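Local coordinates for Serine/threonine-protein kinase Tel1 (Chaetomium thermophilum, PDB 6SKY) that probably phosphorylates serine or threonine followed by glutamine in its substrates, using ATP, to signal DNA damage as an ATM-family checkpoint kinase, at residues A[2299-2312]-A[2367-2381]. Sequence-based numbering, arbitrary orientation.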
loop_
_atom_site.group_PDB
_atom_site.type_symbol
_atom_site.label_atom_id
_atom_site.label_comp_id
_atom_site.label_asym_id
_atom_site.label_seq_id
_atom_site.Cartn_x
_atom_site.Cartn_y
_atom_site.Cartn_z
ATOM N N CYS A 2299 4.825 -28.167 7.899
ATOM C CA CYS A 2299 4.336 -29.455 7.415
ATOM C C CYS A 2299 2.844 -29.412 7.114
ATOM O O CYS A 2299 2.380 -30.006 6.132
ATOM C CB CYS A 2299 4.636 -30.550 8.432
ATOM S SG CYS A 2299 6.360 -30.972 8.592
ATOM N N ASP A 2300 2.073 -28.715 7.944
ATOM C CA ASP A 2300 0.646 -28.584 7.688
ATOM C C ASP A 2300 0.396 -27.880 6.366
ATOM O O ASP A 2300 -0.425 -28.321 5.562
ATOM C CB ASP A 2300 -0.016 -27.823 8.829
ATOM C CG ASP A 2300 -1.500 -28.030 8.878
ATOM O OD1 ASP A 2300 -2.020 -28.802 8.054
ATOM O OD2 ASP A 2300 -2.151 -27.423 9.746
ATOM N N GLU A 2301 1.097 -26.775 6.128
ATOM C CA GLU A 2301 0.964 -26.073 4.860
ATOM C C GLU A 2301 1.385 -26.945 3.689
ATOM O O GLU A 2301 0.882 -26.777 2.578
ATOM C CB GLU A 2301 1.789 -24.796 4.911
ATOM C CG GLU A 2301 1.803 -23.985 3.655
ATOM C CD GLU A 2301 2.831 -22.881 3.720
ATOM O OE1 GLU A 2301 3.619 -22.867 4.692
ATOM O OE2 GLU A 2301 2.857 -22.027 2.809
ATOM N N GLN A 2302 2.308 -27.878 3.908
ATOM C CA GLN A 2302 2.690 -28.776 2.824
ATOM C C GLN A 2302 1.625 -29.822 2.560
ATOM O O GLN A 2302 1.539 -30.338 1.444
ATOM C CB GLN A 2302 4.014 -29.471 3.124
ATOM C CG GLN A 2302 5.182 -28.545 3.249
ATOM C CD GLN A 2302 5.248 -27.557 2.128
ATOM O OE1 GLN A 2302 5.257 -27.931 0.964
ATOM N NE2 GLN A 2302 5.289 -26.281 2.467
ATOM N N LEU A 2303 0.826 -30.170 3.565
ATOM C CA LEU A 2303 -0.277 -31.099 3.330
ATOM C C LEU A 2303 -1.388 -30.448 2.515
ATOM O O LEU A 2303 -1.773 -30.949 1.456
ATOM C CB LEU A 2303 -0.826 -31.618 4.651
ATOM C CG LEU A 2303 -0.070 -32.785 5.257
ATOM C CD1 LEU A 2303 -0.758 -33.229 6.521
ATOM C CD2 LEU A 2303 0.006 -33.905 4.265
ATOM N N GLN A 2304 -1.926 -29.336 3.004
ATOM C CA GLN A 2304 -3.019 -28.644 2.327
ATOM C C GLN A 2304 -2.472 -27.654 1.298
ATOM O O GLN A 2304 -2.683 -26.447 1.360
ATOM C CB GLN A 2304 -3.918 -27.952 3.343
ATOM C CG GLN A 2304 -3.183 -27.077 4.324
ATOM C CD GLN A 2304 -4.108 -26.419 5.320
ATOM O OE1 GLN A 2304 -5.320 -26.614 5.280
ATOM N NE2 GLN A 2304 -3.540 -25.634 6.227
ATOM N N ASN A 2305 -1.767 -28.195 0.352
ATOM C CA ASN A 2305 -1.228 -27.458 -0.778
ATOM C C ASN A 2305 -2.062 -27.760 -2.004
ATOM O O ASN A 2305 -2.233 -28.937 -2.342
ATOM C CB ASN A 2305 0.220 -27.861 -1.027
ATOM C CG ASN A 2305 0.928 -26.935 -1.978
ATOM O OD1 ASN A 2305 0.576 -25.767 -2.098
ATOM N ND2 ASN A 2305 1.936 -27.452 -2.662
ATOM N N PRO A 2306 -2.619 -26.756 -2.684
ATOM C CA PRO A 2306 -3.450 -27.060 -3.861
ATOM C C PRO A 2306 -2.687 -27.779 -4.957
ATOM O O PRO A 2306 -3.244 -28.672 -5.605
ATOM C CB PRO A 2306 -3.935 -25.676 -4.307
ATOM C CG PRO A 2306 -3.824 -24.825 -3.100
ATOM C CD PRO A 2306 -2.618 -25.319 -2.373
ATOM N N ASP A 2307 -1.419 -27.426 -5.168
ATOM C CA ASP A 2307 -0.608 -28.126 -6.160
ATOM C C ASP A 2307 -0.512 -29.611 -5.849
ATOM O O ASP A 2307 -0.749 -30.453 -6.718
ATOM C CB ASP A 2307 0.791 -27.516 -6.225
ATOM C CG ASP A 2307 0.836 -26.241 -7.034
ATOM O OD1 ASP A 2307 -0.232 -25.787 -7.491
ATOM O OD2 ASP A 2307 1.945 -25.696 -7.216
ATOM N N SER A 2308 -0.151 -29.953 -4.614
ATOM C CA SER A 2308 0.060 -31.355 -4.276
ATOM C C SER A 2308 -1.243 -32.132 -4.273
ATOM O O SER A 2308 -1.259 -33.316 -4.622
ATOM C CB SER A 2308 0.745 -31.473 -2.919
ATOM O OG SER A 2308 0.975 -32.832 -2.593
ATOM N N LEU A 2309 -2.343 -31.483 -3.896
ATOM C CA LEU A 2309 -3.634 -32.154 -3.938
ATOM C C LEU A 2309 -4.061 -32.426 -5.372
ATOM O O LEU A 2309 -4.577 -33.506 -5.675
ATOM C CB LEU A 2309 -4.675 -31.318 -3.207
ATOM C CG LEU A 2309 -4.492 -31.263 -1.695
ATOM C CD1 LEU A 2309 -5.330 -30.158 -1.106
ATOM C CD2 LEU A 2309 -4.867 -32.590 -1.084
ATOM N N GLU A 2310 -3.836 -31.466 -6.272
ATOM C CA GLU A 2310 -4.131 -31.705 -7.682
ATOM C C GLU A 2310 -3.225 -32.781 -8.265
ATOM O O GLU A 2310 -3.662 -33.570 -9.106
ATOM C CB GLU A 2310 -3.997 -30.410 -8.473
ATOM C CG GLU A 2310 -5.052 -29.380 -8.146
ATOM C CD GLU A 2310 -4.712 -28.019 -8.710
ATOM O OE1 GLU A 2310 -3.882 -27.956 -9.643
ATOM O OE2 GLU A 2310 -5.263 -27.012 -8.217
ATOM N N ASP A 2311 -1.963 -32.830 -7.841
ATOM C CA ASP A 2311 -1.071 -33.886 -8.307
ATOM C C ASP A 2311 -1.563 -35.253 -7.858
ATOM O O ASP A 2311 -1.575 -36.210 -8.639
ATOM C CB ASP A 2311 0.348 -33.649 -7.795
ATOM C CG ASP A 2311 0.937 -32.351 -8.285
ATOM O OD1 ASP A 2311 0.258 -31.637 -9.054
ATOM O OD2 ASP A 2311 2.083 -32.040 -7.898
ATOM N N LEU A 2312 -1.952 -35.366 -6.589
ATOM C CA LEU A 2312 -2.462 -36.635 -6.086
ATOM C C LEU A 2312 -3.743 -37.024 -6.802
ATOM O O LEU A 2312 -3.940 -38.194 -7.143
ATOM C CB LEU A 2312 -2.687 -36.548 -4.578
ATOM C CG LEU A 2312 -3.173 -37.809 -3.862
ATOM C CD1 LEU A 2312 -2.111 -38.884 -3.865
ATOM C CD2 LEU A 2312 -3.590 -37.476 -2.452
ATOM N N GLU A 2367 2.177 -40.823 -1.860
ATOM C CA GLU A 2367 1.469 -41.071 -0.614
ATOM C C GLU A 2367 2.421 -41.246 0.558
ATOM O O GLU A 2367 2.082 -40.872 1.683
ATOM C CB GLU A 2367 0.575 -42.293 -0.749
ATOM C CG GLU A 2367 -0.664 -42.050 -1.565
ATOM C CD GLU A 2367 -1.423 -43.323 -1.816
ATOM O OE1 GLU A 2367 -0.899 -44.395 -1.455
ATOM O OE2 GLU A 2367 -2.538 -43.260 -2.371
ATOM N N GLN A 2368 3.610 -41.795 0.329
ATOM C CA GLN A 2368 4.570 -41.903 1.420
ATOM C C GLN A 2368 5.081 -40.531 1.837
ATOM O O GLN A 2368 5.267 -40.265 3.031
ATOM C CB GLN A 2368 5.727 -42.805 1.011
ATOM C CG GLN A 2368 6.656 -43.124 2.146
ATOM C CD GLN A 2368 5.947 -43.828 3.278
ATOM O OE1 GLN A 2368 5.082 -44.670 3.051
ATOM N NE2 GLN A 2368 6.305 -43.482 4.509
ATOM N N THR A 2369 5.308 -39.645 0.870
ATOM C CA THR A 2369 5.672 -38.274 1.212
ATOM C C THR A 2369 4.601 -37.621 2.079
ATOM O O THR A 2369 4.904 -36.990 3.103
ATOM C CB THR A 2369 5.906 -37.470 -0.062
ATOM O OG1 THR A 2369 7.234 -37.709 -0.534
ATOM C CG2 THR A 2369 5.737 -36.004 0.194
ATOM N N ARG A 2370 3.333 -37.787 1.697
ATOM C CA ARG A 2370 2.252 -37.193 2.480
ATOM C C ARG A 2370 2.124 -37.822 3.862
ATOM O O ARG A 2370 1.782 -37.130 4.828
ATOM C CB ARG A 2370 0.937 -37.315 1.729
ATOM C CG ARG A 2370 0.937 -36.625 0.402
ATOM C CD ARG A 2370 -0.450 -36.601 -0.174
ATOM N NE ARG A 2370 -1.339 -35.739 0.588
ATOM C CZ ARG A 2370 -1.431 -34.429 0.405
ATOM N NH1 ARG A 2370 -2.269 -33.714 1.132
ATOM N NH2 ARG A 2370 -0.680 -33.835 -0.505
ATOM N N SER A 2371 2.394 -39.118 3.986
ATOM C CA SER A 2371 2.333 -39.762 5.292
ATOM C C SER A 2371 3.427 -39.245 6.218
ATOM O O SER A 2371 3.189 -39.027 7.413
ATOM C CB SER A 2371 2.442 -41.272 5.125
ATOM O OG SER A 2371 2.566 -41.914 6.377
ATOM N N GLU A 2372 4.635 -39.053 5.691
ATOM C CA GLU A 2372 5.693 -38.465 6.503
ATOM C C GLU A 2372 5.326 -37.059 6.952
ATOM O O GLU A 2372 5.561 -36.688 8.110
ATOM C CB GLU A 2372 7.004 -38.447 5.729
ATOM C CG GLU A 2372 7.653 -39.802 5.601
ATOM C CD GLU A 2372 8.803 -39.805 4.620
ATOM O OE1 GLU A 2372 9.071 -38.747 4.011
ATOM O OE2 GLU A 2372 9.435 -40.869 4.451
ATOM N N PHE A 2373 4.763 -36.256 6.051
ATOM C CA PHE A 2373 4.354 -34.914 6.449
ATOM C C PHE A 2373 3.307 -34.954 7.549
ATOM O O PHE A 2373 3.340 -34.137 8.472
ATOM C CB PHE A 2373 3.821 -34.140 5.254
ATOM C CG PHE A 2373 4.877 -33.445 4.472
ATOM C CD1 PHE A 2373 6.017 -32.988 5.086
ATOM C CD2 PHE A 2373 4.733 -33.255 3.117
ATOM C CE1 PHE A 2373 6.982 -32.353 4.371
ATOM C CE2 PHE A 2373 5.701 -32.622 2.399
ATOM C CZ PHE A 2373 6.825 -32.171 3.026
ATOM N N LEU A 2374 2.366 -35.892 7.469
ATOM C CA LEU A 2374 1.345 -36.000 8.505
ATOM C C LEU A 2374 1.956 -36.358 9.852
ATOM O O LEU A 2374 1.601 -35.776 10.885
ATOM C CB LEU A 2374 0.303 -37.034 8.101
ATOM C CG LEU A 2374 -0.836 -37.257 9.084
ATOM C CD1 LEU A 2374 -1.777 -36.087 9.046
ATOM C CD2 LEU A 2374 -1.557 -38.531 8.750
ATOM N N LYS A 2375 2.859 -37.337 9.866
ATOM C CA LYS A 2375 3.545 -37.687 11.105
ATOM C C LYS A 2375 4.222 -36.476 11.724
ATOM O O LYS A 2375 4.049 -36.191 12.914
ATOM C CB LYS A 2375 4.579 -38.778 10.852
ATOM C CG LYS A 2375 4.061 -40.177 10.970
ATOM C CD LYS A 2375 5.155 -41.166 10.642
ATOM C CE LYS A 2375 4.644 -42.592 10.686
ATOM N NZ LYS A 2375 5.690 -43.593 10.327
ATOM N N LEU A 2376 5.017 -35.759 10.930
ATOM C CA LEU A 2376 5.758 -34.627 11.472
ATOM C C LEU A 2376 4.823 -33.534 11.963
ATOM O O LEU A 2376 5.081 -32.906 12.993
ATOM C CB LEU A 2376 6.713 -34.075 10.425
ATOM C CG LEU A 2376 7.845 -34.997 10.011
ATOM C CD1 LEU A 2376 8.633 -34.356 8.909
ATOM C CD2 LEU A 2376 8.721 -35.272 11.195
ATOM N N CYS A 2377 3.723 -33.306 11.252
ATOM C CA CYS A 2377 2.779 -32.270 11.651
ATOM C C CYS A 2377 2.167 -32.580 13.007
ATOM O O CYS A 2377 2.157 -31.731 13.906
ATOM C CB CYS A 2377 1.696 -32.133 10.584
ATOM S SG CYS A 2377 0.612 -30.728 10.768
ATOM N N ILE A 2378 1.653 -33.797 13.180
ATOM C CA ILE A 2378 1.003 -34.130 14.443
ATOM C C ILE A 2378 2.010 -34.122 15.583
ATOM O O ILE A 2378 1.748 -33.567 16.662
ATOM C CB ILE A 2378 0.276 -35.479 14.331
ATOM C CG1 ILE A 2378 -1.060 -35.290 13.631
ATOM C CG2 ILE A 2378 0.048 -36.073 15.686
ATOM C CD1 ILE A 2378 -1.829 -36.545 13.482
ATOM N N GLU A 2379 3.182 -34.716 15.364
ATOM C CA GLU A 2379 4.178 -34.785 16.423
ATOM C C GLU A 2379 4.623 -33.403 16.865
ATOM O O GLU A 2379 4.748 -33.143 18.065
ATOM C CB GLU A 2379 5.368 -35.602 15.953
ATOM C CG GLU A 2379 6.583 -35.452 16.809
ATOM C CD GLU A 2379 7.749 -36.235 16.269
ATOM O OE1 GLU A 2379 7.554 -37.002 15.307
ATOM O OE2 GLU A 2379 8.863 -36.086 16.803
ATOM N N ASN A 2380 4.853 -32.492 15.921
ATOM C CA ASN A 2380 5.335 -31.176 16.307
ATOM C C ASN A 2380 4.238 -30.299 16.885
ATOM O O ASN A 2380 4.533 -29.452 17.723
ATOM C CB ASN A 2380 5.995 -30.488 15.124
ATOM C CG ASN A 2380 7.305 -31.113 14.753
ATOM O OD1 ASN A 2380 8.221 -31.184 15.555
ATOM N ND2 ASN A 2380 7.399 -31.581 13.532
ATOM N N TYR A 2381 2.978 -30.482 16.492
ATOM C CA TYR A 2381 1.901 -29.792 17.200
ATOM C C TYR A 2381 1.857 -30.217 18.658
ATOM O O TYR A 2381 1.751 -29.380 19.562
ATOM C CB TYR A 2381 0.557 -30.065 16.535
ATOM C CG TYR A 2381 0.198 -29.074 15.473
ATOM C CD1 TYR A 2381 0.417 -27.734 15.658
ATOM C CD2 TYR A 2381 -0.344 -29.484 14.274
ATOM C CE1 TYR A 2381 0.101 -26.834 14.693
ATOM C CE2 TYR A 2381 -0.660 -28.588 13.305
ATOM C CZ TYR A 2381 -0.437 -27.264 13.519
ATOM O OH TYR A 2381 -0.752 -26.356 12.548
#
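Cys2299 and Cys2377 meet where the backbones of 2299-2312 and 2367-2381 come nearest, their CB atoms 4.0 Å apart, and this is the tightly packed end of the contact. Cys2299 SG rests on Leu2376 CB (3.6 Å) and lies obliquely beside the Phe2373 ring, while Gln2302 CB sits over a face of that ring in a CH-pi contact. Next to them Asp2300 OD2 accepts a weak hydrogen bond from Tyr2381 OH, but its main partner is Arg2397 of helix 2394-2404, in a salt bridge. Beyond Leu2303 the chain turns, and the axis of 2306-2312 stands off at 12.0 Å from that of 2367-2381, against 8.8 Å for 2299-2303. This looser, more solvent-accessible side is spanned by Arg2370, whose chain turns about its CG-CD bond (chi3 68°) and donates a hydrogen bond from NH1 to Leu2303 O (2.8 Å), from above the carbonyl plane. Leu2303 CD2 covers one guanidinium face, and the side chain fits as a knob among Leu2303, Ser2308, Leu2309 and Leu2312. A leucine in place of Arg2370 would probably leave the Leu2303 carbonyl without this donor at the helix break and open a gap beside Ser2308. Such obliquely antiparallel helix packing is characteristic of the alpha-solenoid FAT domain of PI3K-related kinases.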